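PDB 3QNK: putative lipoprotein, which is of unknown function but, as a SusD-like outer-membrane lipoprotein, probably binds glycans at the cell surface for uptake. Local coordinates for residues Asp26-Ile31 against Thr108-Phe113; Glu30-Gly35 against Tyr81-Lys86; Asn416-Arg421 against Arg444-Phe449. One frame throughout, in Å; residues are numbered along the deposited sequence.

Interaction 1 (Asp26-Ile31 against Thr108-Phe113)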
loop_
_atom_site.group_PDB
_atom_site.type_symbol
_atom_site.label_atom_id
_atom_site.label_comp_id
_atom_site.label_asym_id
_atom_site.label_seq_id
_atom_site.Cartn_x
_atom_site.Cartn_y
_atom_site.Cartn_z
ATOM N N ASP B 26 -5.322 2.795 -17.427
ATOM C CA ASP B 26 -4.968 2.860 -16.009
ATOM C C ASP B 26 -5.714 1.788 -15.233
ATOM O O ASP B 26 -5.146 1.193 -14.314
ATOM C CB ASP B 26 -5.263 4.250 -15.445
ATOM C CG ASP B 26 -4.802 4.463 -14.017
ATOM O OD1 ASP B 26 -3.605 4.241 -13.746
ATOM O OD2 ASP B 26 -5.631 4.918 -13.181
ATOM N N LEU B 27 -6.985 1.526 -15.616
ATOM C CA LEU B 27 -7.806 0.506 -14.963
ATOM C C LEU B 27 -7.252 -0.881 -15.268
ATOM O O LEU B 27 -7.217 -1.730 -14.378
ATOM C CB LEU B 27 -9.287 0.612 -15.359
ATOM C CG LEU B 27 -10.030 1.864 -14.919
ATOM C CD1 LEU B 27 -11.370 1.965 -15.606
ATOM C CD2 LEU B 27 -10.252 1.870 -13.450
ATOM N N TYR B 28 -6.774 -1.100 -16.492
ATOM C CA TYR B 28 -6.143 -2.373 -16.844
ATOM C C TYR B 28 -4.839 -2.526 -16.068
ATOM O O TYR B 28 -4.518 -3.626 -15.623
ATOM C CB TYR B 28 -5.865 -2.467 -18.353
ATOM C CG TYR B 28 -7.025 -2.956 -19.192
ATOM C CD1 TYR B 28 -7.320 -4.319 -19.286
ATOM C CD2 TYR B 28 -7.768 -2.072 -19.976
ATOM C CE1 TYR B 28 -8.362 -4.781 -20.097
ATOM C CE2 TYR B 28 -8.823 -2.519 -20.774
ATOM C CZ TYR B 28 -9.109 -3.876 -20.843
ATOM O OH TYR B 28 -10.152 -4.320 -21.631
ATOM N N SER B 29 -4.102 -1.410 -15.875
ATOM C CA SER B 29 -2.828 -1.392 -15.147
ATOM C C SER B 29 -3.035 -1.759 -13.659
ATOM O O SER B 29 -2.086 -2.174 -12.988
ATOM C CB SER B 29 -2.127 -0.041 -15.307
ATOM O OG SER B 29 -2.160 0.757 -14.135
ATOM N N GLU B 30 -4.286 -1.663 -13.173
ATOM C CA GLU B 30 -4.639 -2.023 -11.805
ATOM C C GLU B 30 -4.732 -3.539 -11.630
ATOM O O GLU B 30 -4.885 -3.995 -10.502
ATOM C CB GLU B 30 -5.944 -1.348 -11.362
ATOM C CG GLU B 30 -5.796 0.127 -11.024
ATOM C CD GLU B 30 -4.849 0.529 -9.912
ATOM O OE1 GLU B 30 -4.530 -0.314 -9.042
ATOM O OE2 GLU B 30 -4.447 1.715 -9.900
ATOM N N ILE B 31 -4.621 -4.327 -12.715
ATOM C CA ILE B 31 -4.626 -5.784 -12.594
ATOM C C ILE B 31 -3.305 -6.170 -11.922
ATOM O O ILE B 31 -2.226 -5.813 -12.425
ATOM C CB ILE B 31 -4.835 -6.516 -13.951
ATOM C CG1 ILE B 31 -6.199 -6.202 -14.566
ATOM C CG2 ILE B 31 -4.637 -8.036 -13.779
ATOM C CD1 ILE B 31 -6.263 -6.529 -16.058
ATOM N N THR B 108 -17.137 0.978 -21.751
ATOM C CA THR B 108 -17.954 0.715 -20.553
ATOM C C THR B 108 -17.950 -0.795 -20.246
ATOM O O THR B 108 -17.826 -1.169 -19.088
ATOM C CB THR B 108 -19.365 1.282 -20.714
ATOM O OG1 THR B 108 -19.256 2.654 -21.085
ATOM C CG2 THR B 108 -20.186 1.185 -19.442
ATOM N N GLY B 109 -18.025 -1.626 -21.286
ATOM C CA GLY B 109 -17.981 -3.077 -21.178
ATOM C C GLY B 109 -16.690 -3.556 -20.554
ATOM O O GLY B 109 -16.716 -4.426 -19.690
ATOM N N GLU B 110 -15.561 -2.934 -20.930
ATOM C CA GLU B 110 -14.229 -3.253 -20.416
ATOM C C GLU B 110 -14.144 -2.933 -18.933
ATOM O O GLU B 110 -13.595 -3.731 -18.177
ATOM C CB GLU B 110 -13.130 -2.506 -21.191
ATOM C CG GLU B 110 -13.192 -2.644 -22.708
ATOM C CD GLU B 110 -11.955 -2.199 -23.459
ATOM O OE1 GLU B 110 -10.863 -2.717 -23.146
ATOM O OE2 GLU B 110 -12.077 -1.395 -24.411
ATOM N N VAL B 111 -14.746 -1.818 -18.498
ATOM C CA VAL B 111 -14.768 -1.407 -17.091
ATOM C C VAL B 111 -15.688 -2.344 -16.290
ATOM O O VAL B 111 -15.345 -2.667 -15.142
ATOM C CB VAL B 111 -15.141 0.084 -16.930
ATOM C CG1 VAL B 111 -14.990 0.530 -15.484
ATOM C CG2 VAL B 111 -14.260 0.954 -17.828
ATOM N N HIS B 112 -16.794 -2.850 -16.907
ATOM C CA HIS B 112 -17.679 -3.827 -16.249
ATOM C C HIS B 112 -16.909 -5.104 -15.957
ATOM O O HIS B 112 -17.022 -5.651 -14.852
ATOM C CB HIS B 112 -18.921 -4.157 -17.089
ATOM C CG HIS B 112 -20.017 -3.153 -16.938
ATOM N ND1 HIS B 112 -20.735 -3.038 -15.752
ATOM C CD2 HIS B 112 -20.452 -2.211 -17.811
ATOM C CE1 HIS B 112 -21.580 -2.035 -15.946
ATOM N NE2 HIS B 112 -21.448 -1.508 -17.172
ATOM N N PHE B 113 -16.103 -5.564 -16.950
ATOM C CA PHE B 113 -15.275 -6.762 -16.851
ATOM C C PHE B 113 -14.243 -6.587 -15.755
ATOM O O PHE B 113 -14.052 -7.504 -14.961
ATOM C CB PHE B 113 -14.586 -7.075 -18.205
ATOM C CG PHE B 113 -13.592 -8.212 -18.142
ATOM C CD1 PHE B 113 -14.023 -9.535 -18.141
ATOM C CD2 PHE B 113 -12.230 -7.958 -18.016
ATOM C CE1 PHE B 113 -13.112 -10.582 -18.048
ATOM C CE2 PHE B 113 -11.311 -9.008 -17.943
ATOM C CZ PHE B 113 -11.761 -10.313 -17.946
#

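Interaction 2 (Glu30-Gly35 against Tyr81-Lys86). With PO4 (phosphate ion), chain F.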
loop_
_atom_site.group_PDB
_atom_site.type_symbol
_atom_site.label_atom_id
_atom_site.label_comp_id
_atom_site.label_asym_id
_atom_site.label_seq_id
_atom_site.Cartn_x
_atom_site.Cartn_y
_atom_site.Cartn_z
ATOM N N GLU B 30 -4.286 -1.663 -13.173
ATOM C CA GLU B 30 -4.639 -2.023 -11.805
ATOM C C GLU B 30 -4.732 -3.539 -11.630
ATOM O O GLU B 30 -4.885 -3.995 -10.502
ATOM C CB GLU B 30 -5.944 -1.348 -11.362
ATOM C CG GLU B 30 -5.796 0.127 -11.024
ATOM C CD GLU B 30 -4.849 0.529 -9.912
ATOM O OE1 GLU B 30 -4.530 -0.314 -9.042
ATOM O OE2 GLU B 30 -4.447 1.715 -9.900
ATOM N N ILE B 31 -4.621 -4.327 -12.715
ATOM C CA ILE B 31 -4.626 -5.784 -12.594
ATOM C C ILE B 31 -3.305 -6.170 -11.922
ATOM O O ILE B 31 -2.226 -5.813 -12.425
ATOM C CB ILE B 31 -4.835 -6.516 -13.951
ATOM C CG1 ILE B 31 -6.199 -6.202 -14.566
ATOM C CG2 ILE B 31 -4.637 -8.036 -13.779
ATOM C CD1 ILE B 31 -6.263 -6.529 -16.058
ATOM N N SER B 32 -3.392 -6.840 -10.768
ATOM C CA SER B 32 -2.195 -7.233 -10.018
ATOM C C SER B 32 -1.884 -8.713 -10.179
ATOM O O SER B 32 -2.801 -9.548 -10.214
ATOM C CB SER B 32 -2.373 -6.930 -8.535
ATOM O OG SER B 32 -2.623 -5.556 -8.325
ATOM N N VAL B 33 -0.587 -9.030 -10.256
ATOM C CA VAL B 33 -0.072 -10.405 -10.319
ATOM C C VAL B 33 0.865 -10.620 -9.139
ATOM O O VAL B 33 1.807 -9.838 -8.941
ATOM C CB VAL B 33 0.634 -10.738 -11.656
ATOM C CG1 VAL B 33 0.909 -12.238 -11.761
ATOM C CG2 VAL B 33 -0.178 -10.237 -12.850
ATOM N N ASP B 34 0.592 -11.651 -8.346
ATOM C CA ASP B 34 1.448 -12.015 -7.221
ATOM C C ASP B 34 2.628 -12.813 -7.758
ATOM O O ASP B 34 2.482 -14.021 -8.028
ATOM C CB ASP B 34 0.671 -12.825 -6.172
ATOM C CG ASP B 34 1.472 -13.254 -4.942
ATOM O OD1 ASP B 34 2.638 -12.789 -4.790
ATOM O OD2 ASP B 34 0.915 -14.032 -4.104
ATOM N N GLY B 35 3.764 -12.134 -7.930
ATOM C CA GLY B 35 4.993 -12.738 -8.419
ATOM C C GLY B 35 5.503 -13.876 -7.555
ATOM O O GLY B 35 6.163 -14.785 -8.063
ATOM N N TYR B 81 -10.352 -2.010 -3.075
ATOM C CA TYR B 81 -11.410 -0.995 -3.001
ATOM C C TYR B 81 -10.984 0.268 -3.726
ATOM O O TYR B 81 -11.838 0.944 -4.303
ATOM C CB TYR B 81 -11.847 -0.718 -1.563
ATOM C CG TYR B 81 -12.894 -1.703 -1.098
ATOM C CD1 TYR B 81 -14.139 -1.773 -1.720
ATOM C CD2 TYR B 81 -12.632 -2.592 -0.059
ATOM C CE1 TYR B 81 -15.097 -2.706 -1.325
ATOM C CE2 TYR B 81 -13.588 -3.528 0.357
ATOM C CZ TYR B 81 -14.818 -3.582 -0.284
ATOM O OH TYR B 81 -15.764 -4.490 0.121
ATOM N N VAL B 82 -9.665 0.527 -3.796
ATOM C CA VAL B 82 -9.082 1.671 -4.541
ATOM C C VAL B 82 -9.357 1.451 -6.030
ATOM O O VAL B 82 -9.812 2.365 -6.724
ATOM C CB VAL B 82 -7.560 1.834 -4.255
ATOM C CG1 VAL B 82 -6.939 2.903 -5.134
ATOM C CG2 VAL B 82 -7.290 2.148 -2.791
ATOM N N LYS B 83 -9.115 0.199 -6.505
ATOM C CA LYS B 83 -9.315 -0.254 -7.886
ATOM C C LYS B 83 -10.771 -0.112 -8.262
ATOM O O LYS B 83 -11.093 0.419 -9.329
ATOM C CB LYS B 83 -8.852 -1.714 -8.064
ATOM C CG LYS B 83 -7.398 -1.949 -7.730
ATOM C CD LYS B 83 -7.035 -3.400 -8.018
ATOM C CE LYS B 83 -5.765 -3.800 -7.320
ATOM N NZ LYS B 83 -4.536 -3.186 -7.927
ATOM N N VAL B 84 -11.658 -0.552 -7.352
ATOM C CA VAL B 84 -13.106 -0.474 -7.535
ATOM C C VAL B 84 -13.511 1.000 -7.581
ATOM O O VAL B 84 -14.292 1.364 -8.455
ATOM C CB VAL B 84 -13.874 -1.277 -6.462
ATOM C CG1 VAL B 84 -15.352 -0.899 -6.441
ATOM C CG2 VAL B 84 -13.716 -2.778 -6.688
ATOM N N ARG B 85 -12.933 1.854 -6.700
ATOM C CA ARG B 85 -13.245 3.291 -6.688
ATOM C C ARG B 85 -12.996 3.910 -8.081
ATOM O O ARG B 85 -13.852 4.652 -8.572
ATOM C CB ARG B 85 -12.452 4.023 -5.604
ATOM C CG ARG B 85 -12.846 5.495 -5.437
ATOM C CD ARG B 85 -12.016 6.209 -4.383
ATOM N NE ARG B 85 -12.553 7.537 -4.101
ATOM C CZ ARG B 85 -12.058 8.666 -4.594
ATOM N NH1 ARG B 85 -11.002 8.639 -5.392
ATOM N NH2 ARG B 85 -12.620 9.831 -4.298
ATOM N N LYS B 86 -11.864 3.544 -8.731
ATOM C CA LYS B 86 -11.483 4.020 -10.057
ATOM C C LYS B 86 -12.490 3.572 -11.121
ATOM O O LYS B 86 -12.777 4.349 -12.027
ATOM C CB LYS B 86 -10.074 3.553 -10.408
ATOM C CG LYS B 86 -8.960 4.206 -9.585
ATOM C CD LYS B 86 -7.594 3.791 -10.112
ATOM C CE LYS B 86 -6.463 4.515 -9.429
ATOM N NZ LYS B 86 -5.208 4.409 -10.215
HETATM P P PO4 F . -3.407 -11.348 -6.541
HETATM O O1 PO4 F . -3.783 -12.379 -5.359
HETATM O O2 PO4 F . -3.123 -9.844 -5.966
HETATM O O3 PO4 F . -2.304 -12.015 -7.537
HETATM O O4 PO4 F . -4.655 -11.197 -7.496
#

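Interaction 3 (Asn416-Arg421 against Arg444-Phe449)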
loop_
_atom_site.group_PDB
_atom_site.type_symbol
_atom_site.label_atom_id
_atom_site.label_comp_id
_atom_site.label_asym_id
_atom_site.label_seq_id
_atom_site.Cartn_x
_atom_site.Cartn_y
_atom_site.Cartn_z
ATOM N N ASN B 416 -12.245 -35.415 -20.940
ATOM C CA ASN B 416 -11.413 -36.201 -21.849
ATOM C C ASN B 416 -10.829 -35.328 -22.970
ATOM O O ASN B 416 -9.853 -35.728 -23.572
ATOM C CB ASN B 416 -12.167 -37.413 -22.389
ATOM C CG ASN B 416 -12.278 -38.539 -21.376
ATOM O OD1 ASN B 416 -11.489 -38.628 -20.433
ATOM N ND2 ASN B 416 -13.275 -39.411 -21.513
HETATM N N MSE B 417 -11.335 -34.108 -23.171
HETATM C CA MSE B 417 -10.745 -33.166 -24.131
HETATM C C MSE B 417 -9.372 -32.712 -23.628
HETATM O O MSE B 417 -8.422 -32.619 -24.403
HETATM C CB MSE B 417 -11.665 -31.955 -24.318
HETATM C CG MSE B 417 -12.900 -32.282 -25.106
HETATM SE SE MSE B 417 -12.499 -32.669 -26.973
HETATM C CE MSE B 417 -11.617 -31.005 -27.529
ATOM N N ILE B 418 -9.270 -32.488 -22.313
ATOM C CA ILE B 418 -8.050 -32.061 -21.612
ATOM C C ILE B 418 -6.989 -33.191 -21.631
ATOM O O ILE B 418 -5.794 -32.923 -21.855
ATOM C CB ILE B 418 -8.416 -31.582 -20.191
ATOM C CG1 ILE B 418 -9.342 -30.339 -20.239
ATOM C CG2 ILE B 418 -7.195 -31.341 -19.302
ATOM C CD1 ILE B 418 -8.938 -29.211 -21.182
ATOM N N ARG B 419 -7.443 -34.440 -21.440
ATOM C CA ARG B 419 -6.580 -35.619 -21.478
ATOM C C ARG B 419 -6.138 -35.924 -22.911
ATOM O O ARG B 419 -4.981 -36.274 -23.133
ATOM C CB ARG B 419 -7.285 -36.857 -20.890
ATOM C CG ARG B 419 -8.045 -36.629 -19.614
ATOM C CD ARG B 419 -8.362 -37.975 -19.023
ATOM N NE ARG B 419 -7.390 -38.257 -17.978
ATOM C CZ ARG B 419 -6.638 -39.339 -17.911
ATOM N NH1 ARG B 419 -6.781 -40.312 -18.791
ATOM N NH2 ARG B 419 -5.758 -39.469 -16.954
ATOM N N GLN B 420 -7.053 -35.820 -23.873
ATOM C CA GLN B 420 -6.715 -36.064 -25.274
ATOM C C GLN B 420 -5.606 -35.132 -25.734
ATOM O O GLN B 420 -4.737 -35.573 -26.478
ATOM C CB GLN B 420 -7.936 -35.907 -26.212
ATOM C CG GLN B 420 -8.866 -37.127 -26.275
ATOM C CD GLN B 420 -10.220 -36.823 -26.931
ATOM O OE1 GLN B 420 -11.315 -37.176 -26.397
ATOM N NE2 GLN B 420 -10.166 -36.188 -28.126
ATOM N N ARG B 421 -5.581 -33.872 -25.225
ATOM C CA ARG B 421 -4.600 -32.936 -25.748
ATOM C C ARG B 421 -3.181 -33.174 -25.232
ATOM O O ARG B 421 -2.264 -32.560 -25.780
ATOM C CB ARG B 421 -5.035 -31.455 -25.662
ATOM C CG ARG B 421 -4.695 -30.765 -24.432
ATOM C CD ARG B 421 -3.469 -29.883 -24.439
ATOM N NE ARG B 421 -3.702 -28.996 -23.308
ATOM C CZ ARG B 421 -3.941 -27.705 -23.442
ATOM N NH1 ARG B 421 -3.759 -27.109 -24.616
ATOM N NH2 ARG B 421 -4.307 -26.984 -22.395
ATOM N N ARG B 444 -6.388 -30.243 -10.998
ATOM C CA ARG B 444 -5.205 -29.980 -10.218
ATOM C C ARG B 444 -3.961 -29.999 -11.108
ATOM O O ARG B 444 -3.135 -29.103 -10.993
ATOM C CB ARG B 444 -5.081 -30.977 -9.056
ATOM C CG ARG B 444 -3.860 -30.668 -8.209
ATOM C CD ARG B 444 -3.542 -31.759 -7.252
ATOM N NE ARG B 444 -2.478 -31.338 -6.350
ATOM C CZ ARG B 444 -2.043 -32.054 -5.325
ATOM N NH1 ARG B 444 -2.563 -33.246 -5.072
ATOM N NH2 ARG B 444 -1.072 -31.594 -4.557
ATOM N N ILE B 445 -3.834 -30.994 -11.991
ATOM C CA ILE B 445 -2.689 -31.147 -12.871
ATOM C C ILE B 445 -2.709 -30.082 -13.969
ATOM O O ILE B 445 -1.669 -29.484 -14.290
ATOM C CB ILE B 445 -2.667 -32.574 -13.456
ATOM C CG1 ILE B 445 -2.527 -33.645 -12.352
ATOM C CG2 ILE B 445 -1.607 -32.741 -14.547
ATOM C CD1 ILE B 445 -1.213 -33.578 -11.474
ATOM N N GLU B 446 -3.891 -29.833 -14.534
ATOM C CA GLU B 446 -4.035 -28.861 -15.596
ATOM C C GLU B 446 -3.668 -27.470 -15.154
ATOM O O GLU B 446 -2.969 -26.739 -15.880
ATOM C CB GLU B 446 -5.475 -28.847 -16.142
ATOM C CG GLU B 446 -5.621 -28.110 -17.477
ATOM C CD GLU B 446 -4.767 -28.651 -18.611
ATOM O OE1 GLU B 446 -4.331 -29.820 -18.539
ATOM O OE2 GLU B 446 -4.472 -27.883 -19.546
ATOM N N PHE B 447 -4.177 -27.090 -13.981
ATOM C CA PHE B 447 -4.020 -25.725 -13.507
ATOM C C PHE B 447 -2.990 -25.565 -12.384
ATOM O O PHE B 447 -3.009 -24.529 -11.713
ATOM C CB PHE B 447 -5.400 -25.140 -13.139
ATOM C CG PHE B 447 -6.145 -24.866 -14.421
ATOM C CD1 PHE B 447 -5.768 -23.810 -15.251
ATOM C CD2 PHE B 447 -7.155 -25.715 -14.852
ATOM C CE1 PHE B 447 -6.386 -23.614 -16.482
ATOM C CE2 PHE B 447 -7.800 -25.497 -16.074
ATOM C CZ PHE B 447 -7.388 -24.467 -16.896
ATOM N N ALA B 448 -2.019 -26.510 -12.265
ATOM C CA ALA B 448 -0.976 -26.392 -11.250
ATOM C C ALA B 448 -0.158 -25.112 -11.502
ATOM O O ALA B 448 0.150 -24.809 -12.649
ATOM C CB ALA B 448 -0.082 -27.623 -11.263
ATOM N N PHE B 449 0.117 -24.328 -10.455
ATOM C CA PHE B 449 0.935 -23.092 -10.477
ATOM C C PHE B 449 0.261 -21.985 -11.239
ATOM O O PHE B 449 0.925 -21.030 -11.659
ATOM C CB PHE B 449 2.381 -23.329 -10.975
ATOM C CG PHE B 449 2.965 -24.491 -10.224
ATOM C CD1 PHE B 449 3.122 -24.432 -8.836
ATOM C CD2 PHE B 449 3.207 -25.709 -10.868
ATOM C CE1 PHE B 449 3.566 -25.546 -8.116
ATOM C CE2 PHE B 449 3.621 -26.826 -10.145
ATOM C CZ PHE B 449 3.829 -26.730 -8.778
#

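Interaction 1 (Asp26-Ile31 against Thr108-Phe113)
Leu27 and Val111 make the apolar half of this contact between the end of helix 17-29 and the middle of helix 101-126. One methyl of the leucine, CD1, rests against both branches of the valine, 3.8 Å from Val111 CG2 and 3.9 Å from Val111 CG1, over the fork of the side chain. The two residues suit the place because the backbones are close here, with Leu27 CA 7.5 Å from Val111 CA. A forked, beta-branched valine offers a short, broad surface, and the longer leucine covers the remaining distance. Val111 also leans on Phe90 and Phe91, and Leu27 on Lys86, so helix 76-93 closes the same apolar layer. Such layered helix pairs are what is expected of the alpha-alpha superhelix, the TPR-like framework of SusD proteins.

The polar half joins Tyr28 and Glu110. The tyrosine donates its OH to Glu110 OE1, which lies at the ring edge and in the ring plane; the modelled separation is improbably short at 2.70 Å resolution, and its exact length is doubtful. Ring and carboxylate planes stand 62° apart, and the two side chains meet at about a right angle. Beyond CG the glutamate runs extended (chi2 -166°), which carries its carboxylate out from the helix to the phenol. Tyr28 OH also accepts a hydrogen bond from the backbone N of Ala179, while Arg178 NH1 makes a long, weak ion pair with Glu110 OE1. A tyrosine suits this position because its rigid ring spans the distance and ends in a hydroxyl able to serve a buried carboxylate.

Interaction 2 (Glu30-Gly35 against Tyr81-Lys86)
Glu30 and Lys83 mark the closest backbone approach, their CA atoms 6.4 Å apart, where the irregular chain 30-35 leaves helix 17-29 and passes the side of helix 76-93. From Ser32 to Asp34 the backbone is extended and travels away from the helix, so the meeting is confined to its first residues. Lys83 bridges the gap. Its chain runs straight from the helix and bends only at the end (chi4 -72°), bringing NZ to three acceptors: Glu30 O at 2.7 Å, approached in the carbonyl plane on a lone pair; Glu30 OE1 at 3.1 Å, met nearly along its C-O axis; and Ser32 OG, also 3.1 Å from Lys83 NZ. The lysine methylenes lie against Glu30 CB on the way. One helical turn on, the extended Lys86 sends NZ to Glu30 OE2 at 2.8 Å, on the anti side and 24° out of the carboxylate plane. Lys86 NZ also pairs with Asp26, and Lys83 makes a cation-pi contact with Tyr80. Asp34 N gives a weak hydrogen bond to O3 of a phosphate ion, probably from the crystallisation liquor, which Arg125 also holds. Lysine suits both helix positions, being long and flexible enough to carry a charge to the acceptors of the loop. With one ammonium at each oxygen, the Glu30 carboxylate is fixed in rotation and probably stays ionised, while Lys83 also ties down the loop backbone itself.

Interaction 3 (Asn416-Arg421 against Arg444-Phe449)
Glu446 is the residue of 444-449 that reaches segment 416-421; Arg444 opens the last turn of helix 432-446, its NE turned to Asn45 OD1. Ile445 follows, packing on Leu280 and Ala283 of helix 278-283. Glu446 then points at the end of helix 408-420, its CA 7.9 Å from Ile418 CA. With CG anti to the backbone N (chi1 -166°) and a bend at chi2 (58°), its carboxylate is laid beside both Ile418 and Arg421. Glu446 OE2 takes the N-H of Arg421 NH2 at 3.0 Å in a nearly straight salt bridge, angle 167°. The donor comes nearly end-on to the C-O bond, and the oxygen lies at the guanidinium edge, near its plane. Glu446 OE1 rests 3.3 Å from CG2 of Ile418, whose methyl branch lies alongside the carboxylate. Both oxygens have further partners: Arg390 pairs with OE2 and Arg318 with OE1, while Arg421 NH1 turns to Glu237 and to Val216 O. An acid suits this buried place because three arginines gather round it, which would favour its ionised form. At Phe447 the chain leaves helical geometry, and its ring packs on Glu393 and Leu396 of helix 391-405. A buried charge network thus joins the C-terminal ends of helices 408-420 and 432-446 to Arg390, Arg318 and, through Arg421, Glu237, with helix 391-405 packed alongside, in the TPR-like helical part of this SusD-family protein.

How the interactions relate
From the N terminus, helix 17-29 and the loop after it supply the first side of both interaction 1 and interaction 2, which share Glu30 and Ile31. Interaction 2 closes the shorter loop, returning at helix 76-93; interaction 1 closes a longer one at helix 101-126, and the shorter lies within it. The two touch, since Asp26 pairs with Lys86 and Leu27 packs on it, so three helices form one N-terminal group. Interaction 3 comes later in series, closing a short loop between helices 408-420 and 432-446 in the C-terminal SusD-family part; its centre is about 29 Å from those of the others, without contact, and opposite interaction 2 across the chain's centre.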